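Local coordinates for nicotinate phosphoribosyltransferase (Vibrio cholerae, PDB 4HL7), which probably catalyses the ATP-assisted transfer of phosphoribose from 5-phospho-alpha-D-ribose 1-diphosphate to nicotinate, forming nicotinate D-ribonucleotide for NAD(+) synthesis, at residues Phe179-Arg189 / Ile206-Asn215; Ile230-His238 / Ser247-Trp255. All blocks are in the same frame, centred on the assembly; numbering follows the deposited sequence.

Contact 1 (Phe179-Arg189 / Ile206-Asn215); sequences FSLTEMGTRRR and IPQWVLGTSN
Phe179 turns its ring edge to one face of the Trp209 indole, an offset edge-to-face pair with planes at 89° and its centroid 5.7 Å from that of the five-membered ring. The opposite indole face carries the amide of Gln208, whose NE2 lies over the ring centre. Ile206 CD1 sits at the edge of the phenyl ring, 4.3 Å from Phe179 CE2, and also touches Leu181 CD2.

These groups flank the start of a right-handed beta-alpha-beta unit, in which strands 181-183 and 210-213 run parallel. A beta bulge at Leu211 shifts the register: Leu181 O accepts from Leu211 N, then Glu183 N donates to Gly212 O at 2.9 Å. Gly212 N, buried here, has no hydrogen-bond partner in the model.

At the C-terminal ends of the strands the contact turns polar. Glu183 bends at chi2 (-83°), lying alongside Thr213 and accepting a hydrogen bond from Thr213 OG1 at OE1, 2.7 Å away. The other carboxylate oxygen, OE2, takes Gly185 N from above the carboxylate plane. A water bridges Glu183 OE1 and Thr186 OG1. Asn215 ND2 donates to Thr186 OG1 over 2.9 Å, with the acceptor in the amide plane and the N-H pointing almost straight at it.

Contact 2 (Ile230-His238 / Ser247-Trp255); sequences IAHEWFMGH and SQQVALERW
A chi1 of 175° swings Trp234 CG away from its own backbone N and carries the indole out to Ala251, where NE1 donates to Ala251 O at 2.8 Å. His238 takes the other common helical setting, with CG trans to the carbonyl carbon (chi1 -78°), and this lays its imidazole over the Ala251 methyl. The bond from Trp234 comes in above the carbonyl plane of Ala251, while Trp255 N, in its normal helical bond, reaches the same oxygen from the opposite face, so two N-H groups grip one acceptor.

The Trp234 indole is sandwiched. Trp255 points its edge at one face, with Trp255 CE3 4.1 Å from Trp234 CE2, and His238 CE1 lies over the other. Trp255 in turn has Ile230 over a face of its own: Ile230 CD1 stands 3.5 Å above the centroid of the five-membered ring, almost on the normal, in a CH-pi contact.

This is helix-helix packing just after the loop residues Ile230 and Ala231, with segments 232-238 and 247-255 crossing at 126° and their axes 8.0 Å apart. Near the N-terminal end of the first helix lies His232, predicted to become phosphorylated by autocatalysis but unmodified here. His238 is a knob in the hole formed by Ser247, Val250, Ala251 and Arg254. Its rotation is fixed within its own helix, where ND1 donates to Trp234 O in the ring plane, and NE2 bonds to Tyr34 OH, which Arg254 NH1 also reaches.

On the other flank Phe235 CD2 meets the Ala251 methyl at 3.5 Å, and Leu252 CD2 lies at the ring edge, 3.7 Å from Phe235 CE2. Near the start of helix 247-258, a water donates to both Phe235 O and Ser247 OG, which also bonds to Glu244 O.

In the fold
Following the chain from the N terminus, contact 1 closes first: strand 181-183 leads through helix 192-205 to strand 210-213, at one end of the six-stranded parallel sheet. Helix 216-222 follows, and the chain then returns past Thr213, which bonds through its backbone to Lys225. Contact 2 opens at Ile230, backbone-bonded to Ile265 of strand 265-267 at the other end of that sheet, and closes the short turn between helices 232-241 and 247-258. Residues 225-230 thus link the two outer strands, consistent with a closed barrel. The two lie in series, neither nested nor crossed. The centres of contact 1 and contact 2 are about 24 Å apart, and the nearest atoms of contact 1 and contact 2 about 6 Å apart.

Contact 1 (Phe179-Arg189 / Ile206-Asn215)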
loop_
_atom_site.group_PDB
_atom_site.type_symbol
_atom_site.label_atom_id
_atom_site.label_comp_id
_atom_site.label_asym_id
_atom_site.label_seq_id
_atom_site.Cartn_x
_atom_site.Cartn_y
_atom_site.Cartn_z
ATOM N N PHE A 179 -5.631 20.183 7.289
ATOM C CA PHE A 179 -5.499 18.767 7.667
ATOM C C PHE A 179 -6.488 17.931 6.812
ATOM O O PHE A 179 -7.681 18.274 6.694
ATOM C CB PHE A 179 -5.780 18.552 9.166
ATOM C CG PHE A 179 -5.732 17.095 9.585
ATOM C CD1 PHE A 179 -4.485 16.411 9.705
ATOM C CD2 PHE A 179 -6.899 16.387 9.789
ATOM C CE1 PHE A 179 -4.450 15.059 10.044
ATOM C CE2 PHE A 179 -6.874 15.035 10.190
ATOM C CZ PHE A 179 -5.634 14.370 10.283
ATOM N N SER A 180 -5.984 16.862 6.202
ATOM C CA SER A 180 -6.799 15.968 5.354
ATOM C C SER A 180 -6.276 14.530 5.558
ATOM O O SER A 180 -5.060 14.316 5.539
ATOM C CB SER A 180 -6.528 16.310 3.903
ATOM O OG SER A 180 -7.271 15.423 3.102
ATOM N N LEU A 181 -7.184 13.572 5.737
ATOM C CA LEU A 181 -6.801 12.214 6.138
ATOM C C LEU A 181 -7.312 11.234 5.071
ATOM O O LEU A 181 -8.489 11.299 4.663
ATOM C CB LEU A 181 -7.437 11.890 7.524
ATOM C CG LEU A 181 -7.112 10.540 8.157
ATOM C CD1 LEU A 181 -5.597 10.362 8.269
ATOM C CD2 LEU A 181 -7.708 10.424 9.554
ATOM N N THR A 182 -6.430 10.377 4.569
ATOM C CA THR A 182 -6.871 9.291 3.698
ATOM C C THR A 182 -6.609 7.981 4.443
ATOM O O THR A 182 -5.457 7.673 4.814
ATOM C CB THR A 182 -6.098 9.271 2.391
ATOM O OG1 THR A 182 -6.313 10.521 1.691
ATOM C CG2 THR A 182 -6.644 8.151 1.494
ATOM N N GLU A 183 -7.654 7.237 4.728
ATOM C CA GLU A 183 -7.433 6.024 5.511
ATOM C C GLU A 183 -6.829 4.929 4.629
ATOM O O GLU A 183 -7.327 4.677 3.560
ATOM C CB GLU A 183 -8.761 5.594 6.130
ATOM C CG GLU A 183 -8.610 4.479 7.137
ATOM C CD GLU A 183 -8.555 3.056 6.498
ATOM O OE1 GLU A 183 -9.054 2.831 5.359
ATOM O OE2 GLU A 183 -7.973 2.161 7.148
HETATM N N MSE A 184 -5.767 4.261 5.089
HETATM C CA MSE A 184 -5.041 3.311 4.240
HETATM C C MSE A 184 -4.592 2.181 5.119
HETATM O O MSE A 184 -3.523 1.630 4.917
HETATM C CB MSE A 184 -3.805 3.924 3.521
HETATM C CG MSE A 184 -4.168 4.907 2.452
HETATM SE SE MSE A 184 -2.399 5.430 1.639
HETATM C CE MSE A 184 -3.311 6.652 0.497
ATOM N N GLY A 185 -5.379 1.826 6.110
ATOM C CA GLY A 185 -4.940 0.781 7.023
ATOM C C GLY A 185 -5.509 -0.602 6.825
ATOM O O GLY A 185 -5.600 -1.371 7.769
ATOM N N THR A 186 -5.900 -0.939 5.619
ATOM C CA THR A 186 -6.410 -2.290 5.400
ATOM C C THR A 186 -5.324 -3.404 5.593
ATOM O O THR A 186 -5.564 -4.440 6.241
ATOM C CB THR A 186 -6.948 -2.375 3.943
ATOM O OG1 THR A 186 -8.084 -1.506 3.793
ATOM C CG2 THR A 186 -7.333 -3.846 3.562
ATOM N N ARG A 187 -4.169 -3.224 4.934
ATOM C CA ARG A 187 -3.139 -4.291 4.873
ATOM C C ARG A 187 -2.569 -4.676 6.219
ATOM O O ARG A 187 -2.162 -5.837 6.415
ATOM C CB ARG A 187 -1.989 -3.932 3.923
ATOM C CG ARG A 187 -1.159 -2.703 4.331
ATOM C CD ARG A 187 -0.220 -2.302 3.201
ATOM N NE ARG A 187 -0.937 -2.075 1.967
ATOM C CZ ARG A 187 -0.455 -2.399 0.766
ATOM N NH1 ARG A 187 0.735 -2.965 0.693
ATOM N NH2 ARG A 187 -1.185 -2.192 -0.344
ATOM N N ARG A 188 -2.590 -3.743 7.180
ATOM C CA ARG A 188 -2.067 -4.155 8.523
ATOM C C ARG A 188 -3.043 -3.903 9.650
ATOM O O ARG A 188 -2.653 -3.650 10.793
ATOM C CB ARG A 188 -0.673 -3.568 8.822
ATOM C CG ARG A 188 0.506 -4.332 8.186
ATOM C CD ARG A 188 1.759 -3.428 8.203
ATOM N NE ARG A 188 2.821 -3.801 7.255
ATOM C CZ ARG A 188 3.071 -3.193 6.082
ATOM N NH1 ARG A 188 2.296 -2.189 5.628
ATOM N NH2 ARG A 188 4.105 -3.614 5.335
ATOM N N ARG A 189 -4.323 -4.040 9.345
ATOM C CA ARG A 189 -5.332 -3.831 10.393
ATOM C C ARG A 189 -5.233 -4.883 11.479
ATOM O O ARG A 189 -4.824 -6.027 11.230
ATOM C CB ARG A 189 -6.749 -3.837 9.831
ATOM C CG ARG A 189 -7.179 -5.180 9.181
ATOM C CD ARG A 189 -8.263 -4.876 8.180
ATOM N NE ARG A 189 -8.745 -6.133 7.615
ATOM C CZ ARG A 189 -9.580 -6.204 6.592
ATOM N NH1 ARG A 189 -10.086 -5.075 6.066
ATOM N NH2 ARG A 189 -9.973 -7.414 6.143
ATOM N N ILE A 206 -14.791 13.328 12.495
ATOM C CA ILE A 206 -13.999 14.313 11.703
ATOM C C ILE A 206 -14.334 14.224 10.210
ATOM O O ILE A 206 -13.453 14.267 9.342
ATOM C CB ILE A 206 -12.455 14.196 11.926
ATOM C CG1 ILE A 206 -11.946 12.812 11.566
ATOM C CG2 ILE A 206 -12.065 14.523 13.374
ATOM C CD1 ILE A 206 -10.447 12.820 11.297
ATOM N N PRO A 207 -15.634 14.127 9.888
ATOM C CA PRO A 207 -16.026 13.957 8.469
ATOM C C PRO A 207 -15.434 15.026 7.547
ATOM O O PRO A 207 -15.137 14.763 6.355
ATOM C CB PRO A 207 -17.551 14.089 8.510
ATOM C CG PRO A 207 -17.840 14.838 9.762
ATOM C CD PRO A 207 -16.814 14.302 10.759
ATOM N N GLN A 208 -15.256 16.221 8.078
ATOM C CA GLN A 208 -14.800 17.353 7.287
ATOM C C GLN A 208 -13.347 17.210 6.889
ATOM O O GLN A 208 -12.873 17.915 6.011
ATOM C CB GLN A 208 -14.969 18.665 8.072
ATOM C CG GLN A 208 -14.025 18.786 9.279
ATOM C CD GLN A 208 -14.593 18.239 10.583
ATOM O OE1 GLN A 208 -15.423 17.339 10.597
ATOM N NE2 GLN A 208 -14.113 18.773 11.697
ATOM N N TRP A 209 -12.618 16.330 7.573
ATOM C CA TRP A 209 -11.226 16.093 7.271
ATOM C C TRP A 209 -10.908 14.772 6.619
ATOM O O TRP A 209 -9.769 14.532 6.310
ATOM C CB TRP A 209 -10.373 16.239 8.495
ATOM C CG TRP A 209 -10.470 17.602 9.101
ATOM C CD1 TRP A 209 -10.576 18.827 8.429
ATOM C CD2 TRP A 209 -10.442 17.935 10.513
ATOM N NE1 TRP A 209 -10.643 19.854 9.335
ATOM C CE2 TRP A 209 -10.536 19.381 10.599
ATOM C CE3 TRP A 209 -10.326 17.197 11.685
ATOM C CZ2 TRP A 209 -10.580 20.039 11.819
ATOM C CZ3 TRP A 209 -10.333 17.877 12.914
ATOM C CH2 TRP A 209 -10.453 19.260 12.973
ATOM N N VAL A 210 -11.901 13.945 6.347
ATOM C CA VAL A 210 -11.633 12.639 5.748
ATOM C C VAL A 210 -11.746 12.764 4.217
ATOM O O VAL A 210 -12.833 13.008 3.699
ATOM C CB VAL A 210 -12.616 11.571 6.328
ATOM C CG1 VAL A 210 -12.535 10.255 5.530
ATOM C CG2 VAL A 210 -12.357 11.346 7.823
ATOM N N LEU A 211 -10.627 12.665 3.491
ATOM C CA LEU A 211 -10.663 12.713 2.021
ATOM C C LEU A 211 -11.308 11.442 1.480
ATOM O O LEU A 211 -12.148 11.493 0.555
ATOM C CB LEU A 211 -9.256 12.938 1.447
ATOM C CG LEU A 211 -9.129 12.892 -0.072
ATOM C CD1 LEU A 211 -9.935 14.094 -0.608
ATOM C CD2 LEU A 211 -7.642 12.898 -0.438
ATOM N N GLY A 212 -11.003 10.317 2.121
ATOM C CA GLY A 212 -11.627 9.026 1.739
ATOM C C GLY A 212 -10.845 7.856 2.351
ATOM O O GLY A 212 -10.132 8.016 3.345
ATOM N N THR A 213 -10.981 6.691 1.735
ATOM C CA THR A 213 -10.317 5.460 2.233
ATOM C C THR A 213 -9.846 4.683 1.035
ATOM O O THR A 213 -10.453 4.762 -0.035
ATOM C CB THR A 213 -11.307 4.594 3.060
ATOM O OG1 THR A 213 -10.694 3.346 3.342
ATOM C CG2 THR A 213 -12.610 4.325 2.302
ATOM N N SER A 214 -8.727 3.957 1.173
ATOM C CA SER A 214 -8.300 3.100 0.076
ATOM C C SER A 214 -9.135 1.817 -0.039
ATOM O O SER A 214 -9.061 1.153 -1.051
ATOM C CB SER A 214 -6.815 2.721 0.221
ATOM O OG SER A 214 -6.686 1.983 1.424
ATOM N N ASN A 215 -9.932 1.482 0.989
ATOM C CA ASN A 215 -10.661 0.241 0.983
ATOM C C ASN A 215 -12.016 0.377 0.216
ATOM O O ASN A 215 -12.888 1.113 0.654
ATOM C CB ASN A 215 -10.866 -0.199 2.437
ATOM C CG ASN A 215 -11.444 -1.600 2.548
ATOM O OD1 ASN A 215 -12.541 -1.866 2.068
ATOM N ND2 ASN A 215 -10.679 -2.509 3.134
HETATM O O HOH W 1 -7.610 1.023 3.742
#

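Contact 2 (Ile230-His238 / Ser247-Trp255)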
loop_
_atom_site.group_PDB
_atom_site.type_symbol
_atom_site.label_atom_id
_atom_site.label_comp_id
_atom_site.label_asym_id
_atom_site.label_seq_id
_atom_site.Cartn_x
_atom_site.Cartn_y
_atom_site.Cartn_z
ATOM N N ILE A 230 -0.824 4.829 -7.179
ATOM C CA ILE A 230 -0.223 3.732 -7.943
ATOM C C ILE A 230 0.849 3.138 -7.067
ATOM O O ILE A 230 1.680 3.880 -6.518
ATOM C CB ILE A 230 0.429 4.308 -9.190
ATOM C CG1 ILE A 230 -0.613 5.154 -9.948
ATOM C CG2 ILE A 230 0.971 3.189 -10.107
ATOM C CD1 ILE A 230 0.060 6.089 -10.955
ATOM N N ALA A 231 0.914 1.822 -6.974
ATOM C CA ALA A 231 1.918 1.198 -6.088
ATOM C C ALA A 231 3.230 1.039 -6.838
ATOM O O ALA A 231 3.273 1.138 -8.088
ATOM C CB ALA A 231 1.431 -0.160 -5.608
ATOM N N HIS A 232 4.317 0.886 -6.075
ATOM C CA HIS A 232 5.678 0.697 -6.661
ATOM C C HIS A 232 5.738 -0.459 -7.662
ATOM O O HIS A 232 6.447 -0.396 -8.642
ATOM C CB HIS A 232 6.699 0.372 -5.571
ATOM C CG HIS A 232 6.888 1.501 -4.614
ATOM N ND1 HIS A 232 6.355 1.482 -3.390
ATOM C CD2 HIS A 232 7.524 2.745 -4.769
ATOM C CE1 HIS A 232 6.623 2.684 -2.772
ATOM N NE2 HIS A 232 7.344 3.438 -3.622
ATOM N N GLU A 233 4.949 -1.506 -7.428
ATOM C CA GLU A 233 5.023 -2.694 -8.328
ATOM C C GLU A 233 4.731 -2.410 -9.744
ATOM O O GLU A 233 5.281 -3.063 -10.593
ATOM C CB GLU A 233 4.088 -3.859 -7.839
ATOM C CG GLU A 233 2.658 -3.594 -8.042
ATOM C CD GLU A 233 1.777 -4.822 -7.711
ATOM O OE1 GLU A 233 1.810 -5.853 -8.473
ATOM O OE2 GLU A 233 0.999 -4.683 -6.744
ATOM N N TRP A 234 3.923 -1.376 -10.039
ATOM C CA TRP A 234 3.680 -1.026 -11.434
ATOM C C TRP A 234 4.997 -0.541 -12.078
ATOM O O TRP A 234 5.422 -0.963 -13.172
ATOM C CB TRP A 234 2.613 0.072 -11.450
ATOM C CG TRP A 234 2.309 0.643 -12.806
ATOM C CD1 TRP A 234 2.567 1.932 -13.261
ATOM C CD2 TRP A 234 1.645 -0.037 -13.908
ATOM N NE1 TRP A 234 2.065 2.110 -14.548
ATOM C CE2 TRP A 234 1.522 0.941 -14.992
ATOM C CE3 TRP A 234 1.131 -1.324 -14.094
ATOM C CZ2 TRP A 234 0.907 0.634 -16.193
ATOM C CZ3 TRP A 234 0.525 -1.645 -15.339
ATOM C CH2 TRP A 234 0.384 -0.678 -16.345
ATOM N N PHE A 235 5.726 0.285 -11.332
ATOM C CA PHE A 235 7.028 0.803 -11.878
ATOM C C PHE A 235 8.108 -0.289 -11.904
ATOM O O PHE A 235 8.947 -0.378 -12.846
ATOM C CB PHE A 235 7.457 1.962 -10.985
ATOM C CG PHE A 235 6.454 3.087 -11.012
ATOM C CD1 PHE A 235 5.412 3.129 -10.107
ATOM C CD2 PHE A 235 6.483 4.020 -12.020
ATOM C CE1 PHE A 235 4.436 4.127 -10.204
ATOM C CE2 PHE A 235 5.485 5.008 -12.122
ATOM C CZ PHE A 235 4.481 5.058 -11.196
HETATM N N MSE A 236 8.093 -1.135 -10.867
HETATM C CA MSE A 236 9.112 -2.204 -10.768
HETATM C C MSE A 236 8.869 -3.212 -11.880
HETATM O O MSE A 236 9.803 -3.631 -12.532
HETATM C CB MSE A 236 8.914 -2.912 -9.390
HETATM C CG MSE A 236 9.451 -1.997 -8.281
HETATM SE SE MSE A 236 8.752 -2.694 -6.553
HETATM C CE MSE A 236 10.072 -4.135 -6.392
ATOM N N GLY A 237 7.596 -3.605 -12.108
ATOM C CA GLY A 237 7.315 -4.587 -13.190
ATOM C C GLY A 237 7.860 -4.105 -14.540
ATOM O O GLY A 237 8.329 -4.888 -15.355
ATOM N N HIS A 238 7.767 -2.802 -14.801
ATOM C CA HIS A 238 8.321 -2.261 -16.068
ATOM C C HIS A 238 9.790 -2.450 -16.265
ATOM O O HIS A 238 10.282 -2.375 -17.393
ATOM C CB HIS A 238 7.876 -0.801 -16.303
ATOM C CG HIS A 238 6.447 -0.712 -16.808
ATOM N ND1 HIS A 238 5.388 -0.817 -15.979
ATOM C CD2 HIS A 238 5.923 -0.700 -18.107
ATOM C CE1 HIS A 238 4.231 -0.780 -16.703
ATOM N NE2 HIS A 238 4.560 -0.704 -18.006
ATOM N N SER A 247 12.020 2.246 -17.799
ATOM C CA SER A 247 10.970 1.577 -17.023
ATOM C C SER A 247 10.006 2.539 -16.284
ATOM O O SER A 247 8.784 2.394 -16.362
ATOM C CB SER A 247 11.608 0.609 -16.035
ATOM O OG SER A 247 12.429 1.281 -15.095
ATOM N N GLN A 248 10.565 3.545 -15.594
ATOM C CA GLN A 248 9.772 4.395 -14.799
ATOM C C GLN A 248 8.962 5.361 -15.712
ATOM O O GLN A 248 7.764 5.599 -15.517
ATOM C CB GLN A 248 10.660 5.165 -13.843
ATOM C CG GLN A 248 9.880 6.176 -13.020
ATOM C CD GLN A 248 10.731 6.739 -11.903
ATOM O OE1 GLN A 248 10.409 6.566 -10.723
ATOM N NE2 GLN A 248 11.824 7.370 -12.262
ATOM N N GLN A 249 9.610 5.869 -16.748
ATOM C CA GLN A 249 8.912 6.728 -17.672
ATOM C C GLN A 249 7.783 6.052 -18.412
ATOM O O GLN A 249 6.679 6.627 -18.507
ATOM C CB GLN A 249 9.877 7.385 -18.674
ATOM C CG GLN A 249 9.175 8.642 -19.181
ATOM C CD GLN A 249 10.099 9.560 -19.881
ATOM O OE1 GLN A 249 10.442 10.623 -19.384
ATOM N NE2 GLN A 249 10.519 9.151 -21.038
ATOM N N VAL A 250 8.026 4.848 -18.905
ATOM C CA VAL A 250 6.964 4.100 -19.606
ATOM C C VAL A 250 5.813 3.780 -18.650
ATOM O O VAL A 250 4.632 3.880 -19.011
ATOM C CB VAL A 250 7.493 2.818 -20.281
ATOM C CG1 VAL A 250 6.321 1.925 -20.688
ATOM C CG2 VAL A 250 8.448 3.197 -21.457
ATOM N N ALA A 251 6.154 3.411 -17.402
ATOM C CA ALA A 251 5.103 3.080 -16.430
ATOM C C ALA A 251 4.261 4.339 -16.170
ATOM O O ALA A 251 3.009 4.272 -16.089
ATOM C CB ALA A 251 5.727 2.575 -15.131
ATOM N N LEU A 252 4.931 5.518 -16.044
ATOM C CA LEU A 252 4.112 6.769 -15.909
ATOM C C LEU A 252 3.170 7.013 -17.112
ATOM O O LEU A 252 1.985 7.336 -16.926
ATOM C CB LEU A 252 4.992 8.027 -15.668
ATOM C CG LEU A 252 5.837 8.061 -14.353
ATOM C CD1 LEU A 252 6.934 9.077 -14.487
ATOM C CD2 LEU A 252 4.860 8.442 -13.214
ATOM N N GLU A 253 3.685 6.878 -18.325
ATOM C CA GLU A 253 2.890 7.088 -19.506
ATOM C C GLU A 253 1.746 6.094 -19.609
ATOM O O GLU A 253 0.633 6.451 -19.979
ATOM C CB GLU A 253 3.824 6.996 -20.749
ATOM C CG GLU A 253 4.815 8.164 -20.724
ATOM C CD GLU A 253 5.821 8.041 -21.843
ATOM O OE1 GLU A 253 6.109 6.913 -22.221
ATOM O OE2 GLU A 253 6.312 9.069 -22.315
ATOM N N ARG A 254 2.016 4.831 -19.315
ATOM C CA ARG A 254 1.026 3.789 -19.558
ATOM C C ARG A 254 -0.097 3.833 -18.527
ATOM O O ARG A 254 -1.188 3.382 -18.806
ATOM C CB ARG A 254 1.680 2.422 -19.538
ATOM C CG ARG A 254 2.449 2.228 -20.849
ATOM C CD ARG A 254 2.444 0.801 -21.331
ATOM N NE ARG A 254 2.256 0.758 -22.793
ATOM C CZ ARG A 254 2.140 -0.361 -23.491
ATOM N NH1 ARG A 254 2.237 -1.532 -22.868
ATOM N NH2 ARG A 254 1.964 -0.314 -24.820
ATOM N N TRP A 255 0.154 4.372 -17.335
ATOM C CA TRP A 255 -0.967 4.559 -16.398
ATOM C C TRP A 255 -2.023 5.473 -17.030
ATOM O O TRP A 255 -3.217 5.247 -16.936
ATOM C CB TRP A 255 -0.479 5.166 -15.063
ATOM C CG TRP A 255 -1.574 5.223 -14.026
ATOM C CD1 TRP A 255 -2.392 6.300 -13.656
ATOM C CD2 TRP A 255 -2.091 4.084 -13.283
ATOM N NE1 TRP A 255 -3.334 5.882 -12.686
ATOM C CE2 TRP A 255 -3.144 4.577 -12.405
ATOM C CE3 TRP A 255 -1.757 2.741 -13.235
ATOM C CZ2 TRP A 255 -3.845 3.729 -11.540
ATOM C CZ3 TRP A 255 -2.453 1.914 -12.334
ATOM C CH2 TRP A 255 -3.454 2.411 -11.511
HETATM O O HOH W 2 11.314 1.317 -12.503
#